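Local coordinates for inorganic pyrophosphatase (Shewanella sp. AS-11, PDB 6LL8), which probably hydrolyses inorganic diphosphate to two phosphates, as a manganese-dependent family II pyrophosphatase, at residues 91-96 with 119-124; 112-117 with 155-160; 193-198 with 227-232. One frame throughout, in Å; residues are numbered along the deposited sequence. Where two conformers were deposited one is given.

In the fold
Contacts 1 and 2 illustrate how the scaffold behind a metal site is built from interlocking pieces of chain. Their segments alternate along the sequence, their centres lie about 10 Å apart, and two hydrogen bonds tie them: His95 ND1 meets Val114 O at 2.9 Å, and Thr119 OG1 meets Asp160 OD1 at 2.7 Å. His95 of contact 1 binds a magnesium ion, and Cys116 of contact 2 has its side chain about 5 Å from one. Contact 3 belongs to the DHHA2 domain, on the opposite side of the chain's centre, its centre about 34 Å from that of contact 1; the imidodiphosphate is bound from both halves, among others by His96 and by Lys204, Arg294 and Lys295.

Contact 1 (91-96 with 119-124); sequences GIVDHH and TVIKMM. With MG (magnesium ion), chain D; 2PN (imidodiphosphoric acid), chain I.
Val93 lays CG2 over the flank of helix 117-128, where it reaches Val120 CG1 at 3.7 Å and touches Ile121 CG1 and the sulfur of Met124. With CG2 anti to the backbone N, this methyl meets all three helix residues; the valines run alongside each other in opposing senses, and the Ile121 side chain lies roughly perpendicular to that of Val93. This is strand-on-helix packing in the DHH domain, whose parallel sheet places strand 88-94 between strands 68-72 and 108-111, and Tyr70 and Trp110 on these neighbours also touch Val93. The axes of strand 91-94 and helix 119-124 approach to 8.4 Å. The family's DHH motif starts at Asp94, the strand's last residue, and continues into the loop with His95 and His96. Asp94 OD1 accepts two bonds: His95 N arrives from above the carboxylate plane, whereas His96 ND1 takes the syn lone pair in an almost straight bond (2.7 Å, 179°) in the imidazole plane. That bond fixes the turn of the His96 ring, whose NE2 accepts from N1 of the imidodiphosphate at 2.8 Å. His95 NE2 binds a magnesium ion at 2.2 Å, together with Asp15, Asp73, Asp147 and O3 of the imidodiphosphate.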
ATOM      1  N   GLY A  91     -11.859   5.858 -13.244  1.00  7.99           N
ATOM      2  CA  GLY A  91     -10.649   6.577 -12.869  1.00  8.47           C
ATOM      3  C   GLY A  91      -9.664   5.697 -12.160  1.00  7.40           C
ATOM      4  O   GLY A  91     -10.067   4.681 -11.566  1.00  7.84           O
ATOM      5  N   ILE A  92      -8.402   6.094 -12.189  1.00  7.36           N
ATOM      6  CA  ILE A  92      -7.321   5.519 -11.371  1.00  7.11           C
ATOM      7  C   ILE A  92      -6.528   6.697 -10.837  1.00  6.96           C
ATOM      8  O   ILE A  92      -6.082   7.539 -11.641  1.00  8.08           O
ATOM      9  CB  ILE A  92      -6.400   4.580 -12.149  1.00  7.45           C
ATOM     10  CG1 ILE A  92      -7.208   3.440 -12.796  1.00  8.39           C
ATOM     11  CG2 ILE A  92      -5.299   4.046 -11.248  1.00  9.08           C
ATOM     12  CD1 ILE A  92      -6.387   2.575 -13.725  1.00  9.59           C
ATOM     13  N   VAL A  93      -6.290   6.735  -9.541  1.00  6.96           N
ATOM     14  CA  VAL A  93      -5.315   7.664  -8.926  1.00  7.17           C
ATOM     15  C   VAL A  93      -4.295   6.801  -8.216  1.00  7.13           C
ATOM     16  O   VAL A  93      -4.662   5.962  -7.383  1.00  7.93           O
ATOM     17  CB  VAL A  93      -5.982   8.707  -8.014  1.00  7.51           C
ATOM     18  CG1 VAL A  93      -6.836   8.112  -6.907  1.00  8.71           C
ATOM     19  CG2 VAL A  93      -4.926   9.637  -7.461  1.00  8.37           C
ATOM     20  N   ASP A  94      -3.011   6.970  -8.548  1.00  7.05           N
ATOM     21  CA  ASP A  94      -2.021   5.982  -8.087  1.00  6.94           C
ATOM     22  C   ASP A  94      -0.621   6.522  -8.239  1.00  7.04           C
ATOM     23  O   ASP A  94      -0.387   7.579  -8.827  1.00  7.59           O
ATOM     24  CB  ASP A  94      -2.206   4.668  -8.852  1.00  8.20           C
ATOM     25  CG  ASP A  94      -1.431   3.493  -8.297  1.00  7.76           C
ATOM     26  OD1 ASP A  94      -1.120   3.517  -7.066  1.00  7.85           O
ATOM     27  OD2 ASP A  94      -1.155   2.560  -9.060  1.00  8.97           O
ATOM     28  N   HIS A  95       0.329   5.727  -7.761  1.00  7.03           N
ATOM     29  CA  HIS A  95       1.780   6.000  -7.775  1.00  6.89           C
ATOM     30  C   HIS A  95       2.579   4.702  -7.940  1.00  7.02           C
ATOM     31  O   HIS A  95       3.734   4.650  -7.544  1.00  7.78           O
ATOM     32  CB  HIS A  95       2.183   6.786  -6.532  1.00  6.75           C
ATOM     33  CG  HIS A  95       2.002   6.091  -5.212  1.00  6.82           C
ATOM     34  ND1 HIS A  95       2.954   6.202  -4.230  1.00  7.65           N
ATOM     35  CD2 HIS A  95       0.993   5.369  -4.668  1.00  6.89           C
ATOM     36  CE1 HIS A  95       2.504   5.555  -3.149  1.00  6.85           C
ATOM     37  NE2 HIS A  95       1.316   5.034  -3.365  1.00  7.12           N
ATOM     38  N   HIS A  96       1.961   3.673  -8.514  1.00  6.94           N
ATOM     39  CA  HIS A  96       2.615   2.391  -8.824  1.00  7.33           C
ATOM     40  C   HIS A  96       2.922   2.274 -10.310  1.00  7.92           C
ATOM     41  O   HIS A  96       2.444   3.083 -11.125  1.00  8.53           O
ATOM     42  CB  HIS A  96       1.735   1.204  -8.394  1.00  7.63           C
ATOM     43  CG  HIS A  96       1.643   1.042  -6.915  1.00  7.93           C
ATOM     44  ND1 HIS A  96       0.723   1.742  -6.129  1.00  8.43           N
ATOM     45  CD2 HIS A  96       2.344   0.259  -6.050  1.00  8.40           C
ATOM     46  CE1 HIS A  96       0.907   1.391  -4.856  1.00  8.03           C
ATOM     47  NE2 HIS A  96       1.876   0.477  -4.780  1.00  8.74           N
ATOM     48  N   THR A 119      -0.826  12.263  -2.081  1.00  7.38           N
ATOM     49  CA  THR A 119      -0.138  13.451  -2.653  1.00  7.83           C
ATOM     50  C   THR A 119      -0.825  13.831  -3.958  1.00  7.83           C
ATOM     51  O   THR A 119      -1.041  15.033  -4.246  1.00  8.78           O
ATOM     52  CB  THR A 119       1.344  13.177  -2.806  1.00  8.45           C
ATOM     53  OG1 THR A 119       1.841  12.903  -1.496  1.00  9.06           O
ATOM     54  CG2 THR A 119       2.097  14.318  -3.443  1.00  9.67           C
ATOM     55  N   VAL A 120      -1.140  12.835  -4.774  1.00  7.52           N
ATOM     56  CA  VAL A 120      -1.832  13.080  -6.058  1.00  7.60           C
ATOM     57  C   VAL A 120      -3.267  13.544  -5.782  1.00  7.57           C
ATOM     58  O   VAL A 120      -3.768  14.451  -6.452  1.00  8.32           O
ATOM     59  CB  VAL A 120      -1.800  11.832  -6.941  1.00  7.83           C
ATOM     60  CG1 VAL A 120      -2.370  12.179  -8.318  1.00  8.58           C
ATOM     61  CG2 VAL A 120      -0.401  11.269  -7.075  1.00  9.12           C
ATOM     62  N   ILE A 121      -3.967  12.962  -4.812  1.00  7.64           N
ATOM     63  CA  ILE A 121      -5.322  13.433  -4.495  1.00  7.72           C
ATOM     64  C   ILE A 121      -5.263  14.892  -4.056  1.00  7.68           C
ATOM     65  O   ILE A 121      -6.147  15.653  -4.434  1.00  8.91           O
ATOM     66  CB  ILE A 121      -5.970  12.496  -3.465  1.00  7.72           C
ATOM     67  CG1 ILE A 121      -6.136  11.096  -4.058  1.00  7.87           C
ATOM     68  CG2 ILE A 121      -7.293  13.056  -2.997  1.00  8.82           C
ATOM     69  CD1 ILE A 121      -6.537  10.031  -3.057  1.00  8.27           C
ATOM     70  N   LYS A 122      -4.247  15.314  -3.324  1.00  8.00           N
ATOM     71  CA  LYS A 122      -4.141  16.745  -2.958  1.00  9.01           C
ATOM     72  C   LYS A 122      -4.031  17.570  -4.234  1.00  8.87           C
ATOM     73  O   LYS A 122      -4.651  18.641  -4.316  1.00  9.91           O
ATOM     74  CB  LYS A 122      -2.972  16.934  -1.999  1.00 10.48           C
ATOM     75  CG  LYS A 122      -3.032  18.194  -1.178  1.00 15.27           C
ATOM     76  CD  LYS A 122      -2.601  19.406  -1.811  1.00 16.77           C
ATOM     77  CE  LYS A 122      -2.643  20.556  -0.794  1.00 17.78           C
ATOM     78  NZ  LYS A 122      -2.141  21.746  -1.472  1.00 18.59           N
ATOM     79  N   MET A 123      -3.272  17.109  -5.210  1.00  8.97           N
ATOM     80  CA  MET A 123      -3.178  17.821  -6.512  0.50  9.56           C
ATOM     81  C   MET A 123      -4.559  17.921  -7.155  1.00  9.50           C
ATOM     82  O   MET A 123      -4.845  18.935  -7.808  1.00 10.42           O
ATOM     83  CB  MET A 123      -2.246  17.101  -7.488  0.50 10.19           C
ATOM     84  CG  MET A 123      -0.803  17.135  -7.085  0.50  9.99           C
ATOM     85  SD  MET A 123       0.106  15.997  -8.185  0.50 11.61           S
ATOM     86  CE  MET A 123       1.750  16.089  -7.481  0.50 17.86           C
ATOM     87  N   MET A 124      -5.397  16.914  -6.982  1.00  8.80           N
ATOM     88  CA  MET A 124      -6.768  16.983  -7.525  1.00  9.04           C
ATOM     89  C   MET A 124      -7.593  18.046  -6.803  1.00  8.90           C
ATOM     90  O   MET A 124      -8.302  18.835  -7.456  1.00 10.09           O
ATOM     91  CB  MET A 124      -7.418  15.606  -7.434  1.00  8.88           C
ATOM     92  CG  MET A 124      -6.705  14.550  -8.214  1.00  9.98           C
ATOM     93  SD  MET A 124      -7.353  12.872  -7.997  1.00 11.28           S
ATOM     94  CE  MET A 124      -8.854  12.990  -8.936  1.00 11.46           C
TER
HETATM   95 MG    MG D 402       0.323   4.005  -1.632  1.00  7.30          MG
HETATM   96  P1  2PN I 407       1.819   1.227  -1.265  1.00  7.60           P
HETATM   97  O1  2PN I 407       0.464   0.546  -1.442  1.00  7.96           O
HETATM   98  O2  2PN I 407       2.275   1.230   0.170  1.00  7.90           O
HETATM   99  O3  2PN I 407       1.812   2.616  -1.875  1.00  7.99           O
HETATM  100  N1  2PN I 407       2.904   0.345  -2.132  1.00  7.29           N
HETATM  101  P2  2PN I 407       4.163  -0.652  -1.754  1.00  8.36           P
HETATM  102  O4  2PN I 407       3.886  -1.928  -2.545  1.00  9.41           O
HETATM  103  O5  2PN I 407       4.130  -0.916  -0.264  1.00  8.34           O
HETATM  104  O6  2PN I 407       5.435   0.026  -2.203  1.00  8.99           O

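Contact 2 (112-117 with 155-160); sequences RPVGCS and TCTTAD. Unlike the reference sequence in segment 112-117: Ser117 (reference Arg).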
ATOM      1  N   ARG A 112       1.186   9.422 -10.741  1.00  8.03           N
ATOM      2  CA  ARG A 112       2.442  10.185 -10.633  0.50  8.11           C
ATOM      3  C   ARG A 112       3.420   9.349  -9.839  1.00  7.89           C
ATOM      4  O   ARG A 112       3.011   8.730  -8.854  1.00  8.36           O
ATOM      5  CB  ARG A 112       2.225  11.517  -9.912  0.50  8.93           C
ATOM      6  CG  ARG A 112       1.203  12.438 -10.554  0.50 10.15           C
ATOM      7  CD  ARG A 112       1.648  13.063 -11.850  0.50 11.39           C
ATOM      8  NE  ARG A 112       0.648  14.074 -12.211  0.50 12.03           N
ATOM      9  CZ  ARG A 112      -0.501  13.803 -12.889  0.50 10.50           C
ATOM     10  NH1 ARG A 112      -0.758  12.592 -13.344  0.50 10.77           N
ATOM     11  NH2 ARG A 112      -1.395  14.742 -13.092  0.50 10.61           N
ATOM     12  N   PRO A 113       4.713   9.368 -10.190  1.00  8.38           N
ATOM     13  CA  PRO A 113       5.693   8.536  -9.500  1.00  8.14           C
ATOM     14  C   PRO A 113       6.191   9.226  -8.228  1.00  8.43           C
ATOM     15  O   PRO A 113       7.372   9.512  -8.076  1.00 10.11           O
ATOM     16  CB  PRO A 113       6.766   8.348 -10.568  1.00  9.44           C
ATOM     17  CG  PRO A 113       6.734   9.644 -11.303  1.00  9.54           C
ATOM     18  CD  PRO A 113       5.266  10.011 -11.396  1.00  9.24           C
ATOM     19  N   VAL A 114       5.251   9.460  -7.320  1.00  8.11           N
ATOM     20  CA  VAL A 114       5.479  10.166  -6.066  1.00  8.57           C
ATOM     21  C   VAL A 114       5.361   9.186  -4.912  1.00  7.55           C
ATOM     22  O   VAL A 114       5.110   7.981  -5.059  1.00  8.27           O
ATOM     23  CB  VAL A 114       4.552  11.376  -5.933  1.00  8.79           C
ATOM     24  CG1 VAL A 114       4.875  12.398  -7.029  1.00 10.52           C
ATOM     25  CG2 VAL A 114       3.074  10.968  -5.918  1.00  9.58           C
ATOM     26  N   GLY A 115       5.527   9.713  -3.717  1.00  8.00           N
ATOM     27  CA  GLY A 115       5.540   8.882  -2.509  1.00  8.74           C
ATOM     28  C   GLY A 115       4.217   8.353  -2.036  1.00  8.82           C
ATOM     29  O   GLY A 115       4.232   7.392  -1.287  1.00  9.22           O
ATOM     30  N   CYS A 116       3.096   8.934  -2.434  1.00  8.21           N
ATOM     31  CA  CYS A 116       1.804   8.541  -1.853  1.00  7.56           C
ATOM     32  C   CYS A 116       0.664   8.882  -2.807  1.00  7.87           C
ATOM     33  O   CYS A 116       0.679   9.978  -3.389  1.00  8.33           O
ATOM     34  CB  CYS A 116       1.641   9.220  -0.514  1.00  8.38           C
ATOM     35  SG  CYS A 116       0.152   8.727   0.369  1.00  9.39           S
ATOM     36  N   SER A 117      -0.343   8.018  -2.907  1.00  7.56           N
ATOM     37  CA  SER A 117      -1.515   8.364  -3.720  1.00  7.38           C
ATOM     38  C   SER A 117      -2.164   9.634  -3.203  1.00  7.33           C
ATOM     39  O   SER A 117      -2.715  10.421  -3.993  1.00  8.08           O
ATOM     40  CB  SER A 117      -2.550   7.260  -3.718  1.00  8.73           C
ATOM     41  OG  SER A 117      -2.078   6.044  -4.246  1.00  8.97           O
ATOM     42  N   THR A 155      10.906   6.546  -2.360  1.00  9.09           N
ATOM     43  CA  THR A 155       9.765   7.021  -3.137  1.00  9.04           C
ATOM     44  C   THR A 155       9.415   8.460  -2.807  1.00  8.84           C
ATOM     45  O   THR A 155       8.664   9.086  -3.545  1.00  9.42           O
ATOM     46  CB  THR A 155       8.540   6.144  -2.942  1.00  9.24           C
ATOM     47  OG1 THR A 155       8.183   6.228  -1.569  1.00 10.02           O
ATOM     48  CG2 THR A 155       8.792   4.729  -3.379  1.00 10.35           C
ATOM     49  N   CYS A 156       9.903   8.981  -1.703  1.00  9.18           N
ATOM     50  CA  CYS A 156       9.520  10.340  -1.272  1.00  9.10           C
ATOM     51  C   CYS A 156      10.084  11.362  -2.254  1.00  9.38           C
ATOM     52  O   CYS A 156      11.234  11.251  -2.684  1.00 11.58           O
ATOM     53  CB  CYS A 156      10.036  10.620   0.130  1.00  9.88           C
ATOM     54  SG  CYS A 156       9.350  12.108   0.871  1.00 10.82           S
ATOM     55  N   THR A 157       9.258  12.342  -2.590  1.00  9.34           N
ATOM     56  CA  THR A 157       9.635  13.460  -3.453  1.00  9.87           C
ATOM     57  C   THR A 157       9.381  14.760  -2.713  1.00 10.29           C
ATOM     58  O   THR A 157       8.678  14.818  -1.723  1.00 10.36           O
ATOM     59  CB  THR A 157       8.853  13.446  -4.770  1.00 10.99           C
ATOM     60  OG1 THR A 157       7.490  13.782  -4.520  1.00 11.74           O
ATOM     61  CG2 THR A 157       8.949  12.111  -5.479  1.00 11.21           C
ATOM     62  N   THR A 158       9.914  15.849  -3.254  1.00 11.35           N
ATOM     63  CA  THR A 158       9.625  17.201  -2.741  0.70 12.64           C
ATOM     64  C   THR A 158       8.113  17.444  -2.702  1.00 11.13           C
ATOM     65  O   THR A 158       7.617  18.058  -1.763  1.00 12.76           O
ATOM     66  CB  THR A 158      10.307  18.252  -3.614  0.70 15.39           C
ATOM     67  OG1 THR A 158      11.707  17.942  -3.639  0.70 18.16           O
ATOM     68  CG2 THR A 158      10.048  19.643  -3.090  0.70 17.67           C
ATOM     69  N   ALA A 159       7.382  16.947  -3.695  1.00 12.03           N
ATOM     70  CA  ALA A 159       5.918  17.134  -3.707  1.00 12.29           C
ATOM     71  C   ALA A 159       5.265  16.520  -2.477  1.00 10.45           C
ATOM     72  O   ALA A 159       4.346  17.095  -1.933  1.00 10.58           O
ATOM     73  CB  ALA A 159       5.303  16.593  -4.961  1.00 13.82           C
ATOM     74  N   ASP A 160       5.739  15.350  -2.063  1.00  9.51           N
ATOM     75  CA  ASP A 160       5.157  14.687  -0.876  1.00  9.15           C
ATOM     76  C   ASP A 160       5.432  15.508   0.384  1.00  9.21           C
ATOM     77  O   ASP A 160       4.548  15.657   1.229  1.00  9.20           O
ATOM     78  CB  ASP A 160       5.724  13.288  -0.675  1.00  9.04           C
ATOM     79  CG  ASP A 160       5.448  12.366  -1.850  1.00  9.13           C
ATOM     80  OD1 ASP A 160       4.275  11.937  -1.999  1.00 10.25           O
ATOM     81  OD2 ASP A 160       6.403  12.097  -2.627  1.00  9.77           O
TER
HETATM   82  O   HOH W   1       9.034   8.446  -6.149  1.00 11.17           O
HETATM   83  O   HOH W   2       5.684   5.094  -1.661  1.00 10.07           O
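With CG anti to its carbonyl carbon (chi1 -61°), Asp160 swings its carboxylate back over the start of helix 158-171, while Thr157 (chi1 70°) holds OG1 between its backbone N and carbonyl carbon, facing the same group. The two torsions converge on Asp160 OD2, which receives three bonds. Gly115 N comes across to Asp160 OD2 on the syn side at 2.8 Å, 24° out of the carboxylate plane; Thr157 N uses that oxygen's anti lone pair at 2.9 Å; the Thr157 hydroxyl donates from above the plane. With Thr157 as N-cap and Asp160 as third residue of the helix, the Thr157 N bond is one half of a capping box, and the same oxygen holds loop 112-117. With an alanine in place of Asp160, Gly115 N, Thr157 N and the Thr157 hydroxyl would probably all lose their shared acceptor, and the loop its direct bond to the helix start.

Gly115 suits the tight approach, since a CB here would clash with Asp160 OD2. Val114 CG1 packs against Thr157 OG1 at 3.9 Å. A water bridges the backbone carbonyls, giving one proton to Pro113 O at 2.8 Å and the other to Thr155 O at 2.7 Å. Thr155 OG1 is hydrogen-bonded to Ser153.

The loop runs from strand 108-111 into helix 117-128, whose N-cap is Cys116, and backs the metal site: Ser117 N bonds to Asp15 and Ser117 OG to Asp73, both magnesium ligands. Asp160 OD1 bonds to Thr119 on that helix, Val114 packs on its Val120, and Cys116 and Asp160 rest on Ile144 of helix 134-147; Thr155 touches Lys295 and Lys296 of helix 294-307.

Contact 3 (193-198 with 227-232); sequences TPARDL and DDIKAD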
ATOM      1  N   THR A 193       0.405 -11.724  17.945  1.00 17.39           N
ATOM      2  CA  THR A 193      -0.324 -11.802  16.658  1.00 15.98           C
ATOM      3  C   THR A 193       0.047 -13.096  15.947  1.00 15.36           C
ATOM      4  O   THR A 193       1.236 -13.373  15.770  1.00 17.25           O
ATOM      5  CB  THR A 193       0.006 -10.595  15.792  1.00 15.62           C
ATOM      6  OG1 THR A 193      -0.270  -9.435  16.566  1.00 19.34           O
ATOM      7  CG2 THR A 193      -0.792 -10.564  14.508  1.00 15.60           C
ATOM      8  N   PRO A 194      -0.943 -13.891  15.481  1.00 14.92           N
ATOM      9  CA  PRO A 194      -0.631 -15.115  14.749  1.00 16.58           C
ATOM     10  C   PRO A 194       0.233 -14.847  13.511  1.00 13.10           C
ATOM     11  O   PRO A 194       0.048 -13.824  12.824  1.00 13.48           O
ATOM     12  CB  PRO A 194      -2.025 -15.653  14.389  1.00 18.97           C
ATOM     13  CG  PRO A 194      -2.962 -15.114  15.430  1.00 19.09           C
ATOM     14  CD  PRO A 194      -2.391 -13.742  15.723  1.00 16.43           C
ATOM     15  N   ALA A 195       1.091 -15.778  13.163  1.00 14.21           N
ATOM     16  CA  ALA A 195       1.975 -15.655  11.997  1.00 12.24           C
ATOM     17  C   ALA A 195       1.160 -15.295  10.758  1.00 12.38           C
ATOM     18  O   ALA A 195       1.583 -14.397  10.015  1.00 11.93           O
ATOM     19  CB  ALA A 195       2.784 -16.912  11.818  1.00 15.04           C
ATOM     20  N   ARG A 196       0.060 -15.974  10.478  1.00 11.51           N
ATOM     21  CA  ARG A 196      -0.664 -15.727   9.215  1.00 11.91           C
ATOM     22  C   ARG A 196      -1.179 -14.290   9.192  1.00 11.25           C
ATOM     23  O   ARG A 196      -1.193 -13.664   8.121  1.00 11.31           O
ATOM     24  CB  ARG A 196      -1.775 -16.751   8.995  1.00 13.21           C
ATOM     25  CG  ARG A 196      -2.662 -16.474   7.785  1.00 13.71           C
ATOM     26  CD  ARG A 196      -1.922 -16.459   6.452  1.00 13.37           C
ATOM     27  NE  ARG A 196      -1.160 -17.661   6.152  1.00 13.42           N
ATOM     28  CZ  ARG A 196      -1.616 -18.693   5.464  1.00 14.19           C
ATOM     29  NH1 ARG A 196      -2.829 -18.696   4.982  1.00 14.55           N
ATOM     30  NH2 ARG A 196      -0.835 -19.727   5.230  1.00 16.25           N
ATOM     31  N   ASP A 197      -1.627 -13.773  10.327  1.00 10.86           N
ATOM     32  CA  ASP A 197      -2.152 -12.397  10.372  1.00 11.42           C
ATOM     33  C   ASP A 197      -1.023 -11.416  10.072  1.00 10.25           C
ATOM     34  O   ASP A 197      -1.282 -10.400   9.413  1.00 11.99           O
ATOM     35  CB  ASP A 197      -2.829 -12.107  11.707  1.00 12.53           C
ATOM     36  CG  ASP A 197      -4.131 -12.856  11.969  1.00 17.59           C
ATOM     37  OD1 ASP A 197      -4.730 -13.348  11.005  1.00 21.26           O
ATOM     38  OD2 ASP A 197      -4.559 -12.838  13.115  1.00 22.77           O
ATOM     39  N   LEU A 198       0.210 -11.705  10.498  1.00 10.22           N
ATOM     40  CA  LEU A 198       1.342 -10.825  10.158  1.00 10.58           C
ATOM     41  C   LEU A 198       1.702 -10.969   8.681  1.00 10.48           C
ATOM     42  O   LEU A 198       1.917  -9.950   7.994  1.00 10.48           O
ATOM     43  CB  LEU A 198       2.530 -11.155  11.044  1.00 11.35           C
ATOM     44  CG  LEU A 198       2.376 -10.830  12.526  1.00 12.94           C
ATOM     45  CD1 LEU A 198       3.579 -11.329  13.288  1.00 15.47           C
ATOM     46  CD2 LEU A 198       2.160  -9.341  12.764  1.00 14.33           C
ATOM     47  N   ASP A 227      12.404 -11.866  16.169  1.00 16.80           N
ATOM     48  CA  ASP A 227      13.378 -12.946  16.415  1.00 19.70           C
ATOM     49  C   ASP A 227      12.660 -14.244  16.815  1.00 19.58           C
ATOM     50  O   ASP A 227      12.973 -15.313  16.224  1.00 22.54           O
ATOM     51  CB  ASP A 227      14.387 -12.531  17.474  1.00 21.78           C
ATOM     52  CG  ASP A 227      15.404 -11.493  17.015  1.00 22.74           C
ATOM     53  OD1 ASP A 227      15.526 -11.269  15.812  1.00 24.43           O
ATOM     54  OD2 ASP A 227      16.124 -10.987  17.891  1.00 28.30           O
ATOM     55  N   ASP A 228      11.697 -14.180  17.719  1.00 17.85           N
ATOM     56  CA  ASP A 228      11.102 -15.418  18.278  1.00 20.47           C
ATOM     57  C   ASP A 228      10.138 -16.066  17.277  1.00 20.98           C
ATOM     58  O   ASP A 228       9.991 -17.295  17.305  1.00 24.24           O
ATOM     59  CB  ASP A 228      10.391 -15.168  19.607  1.00 25.17           C
ATOM     60  CG  ASP A 228      11.328 -14.796  20.746  1.00 27.95           C
ATOM     61  OD1 ASP A 228      12.559 -15.009  20.619  1.00 28.62           O
ATOM     62  OD2 ASP A 228      10.822 -14.290  21.765  1.00 38.47           O
ATOM     63  N   ILE A 229       9.513 -15.276  16.405  1.00 17.50           N
ATOM     64  CA  ILE A 229       8.408 -15.743  15.503  0.70 18.08           C
ATOM     65  C   ILE A 229       8.941 -15.982  14.094  1.00 16.22           C
ATOM     66  O   ILE A 229       8.165 -16.446  13.250  1.00 16.99           O
ATOM     67  CB  ILE A 229       7.178 -14.793  15.467  0.70 18.36           C
ATOM     68  CG1 ILE A 229       5.924 -15.483  14.902  0.70 21.94           C
ATOM     69  CG2 ILE A 229       7.458 -13.507  14.706  0.70 20.31           C
ATOM     70  CD1 ILE A 229       4.622 -14.682  15.077  0.70 23.16           C
ATOM     71  N   LYS A 230      10.211 -15.712  13.836  1.00 16.82           N
ATOM     72  CA  LYS A 230      10.745 -15.790  12.451  1.00 16.37           C
ATOM     73  C   LYS A 230      10.517 -17.178  11.850  1.00 15.28           C
ATOM     74  O   LYS A 230      10.065 -17.275  10.689  1.00 15.30           O
ATOM     75  CB  LYS A 230      12.204 -15.346  12.397  1.00 17.54           C
ATOM     76  CG  LYS A 230      12.671 -15.007  10.996  1.00 18.53           C
ATOM     77  CD  LYS A 230      14.031 -14.375  10.994  1.00 18.51           C
ATOM     78  CE  LYS A 230      14.012 -13.023  11.679  1.00 19.64           C
ATOM     79  NZ  LYS A 230      15.318 -12.355  11.570  1.00 21.78           N
ATOM     80  N   ALA A 231      10.859 -18.244  12.557  1.00 16.31           N
ATOM     81  CA  ALA A 231      10.671 -19.606  12.019  1.00 17.15           C
ATOM     82  C   ALA A 231       9.186 -19.852  11.715  1.00 14.49           C
ATOM     83  O   ALA A 231       8.882 -20.532  10.710  1.00 16.28           O
ATOM     84  CB  ALA A 231      11.247 -20.618  12.968  1.00 18.85           C
ATOM     85  N   ASP A 232       8.286 -19.358  12.550  1.00 15.18           N
ATOM     86  CA  ASP A 232       6.816 -19.480  12.328  1.00 15.95           C
ATOM     87  C   ASP A 232       6.421 -18.716  11.062  1.00 13.69           C
ATOM     88  O   ASP A 232       5.600 -19.205  10.298  1.00 13.87           O
ATOM     89  CB  ASP A 232       6.025 -19.005  13.554  1.00 20.64           C
ATOM     90  CG  ASP A 232       6.158 -19.889  14.802  1.00 33.26           C
ATOM     91  OD1 ASP A 232       6.607 -21.004  14.633  1.00 35.55           O
ATOM     92  OD2 ASP A 232       5.799 -19.403  15.876  1.00 46.26           O
TER
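Apolar contact makes up much of this junction, and Ile229 supplies its tip. Ile229 is modelled in two conformers, and its contacts hold for the one described. With CG1 anti to the backbone N (chi1 -162°) and chi2 also extended, the side chain stretches across to segment 193-198 and presents CD1. Ile229 CD1 meets Leu198 CD1 at 3.9 Å, the two side chains crossing at a slant, and lies 4.4 Å from Ala195 CB. The same methyl therefore bridges two residues three positions apart on helix 195-199.

A second set of contacts sets carbon against the backbone. Ile229 CD1 sits 3.7 Å from Thr193 O, and Ala195 CB lies 3.9 Å from Asp232 O. Of the Asp232 side chain it is CB that meets the alanine, 4.2 Å from Ala195 CB. The small alanine lets the backbones come near, Ala195 CA being 6.2 Å from Asp232 CA.

Polar links across the two segments are lacking, but charge pairs lie close by. Arg196 forms salt bridges with Asp236 and Glu243, both further along helix 230-243.

The contact is thus surface packing within the DHHA2 domain, joining the short helix 195-199, which leads to edge strand 203-208, to the start of helix 230-243. Leu233 of the longer helix adds to the cover on Ala195, and Lys230 pairs with Glu262 on strand 260-267.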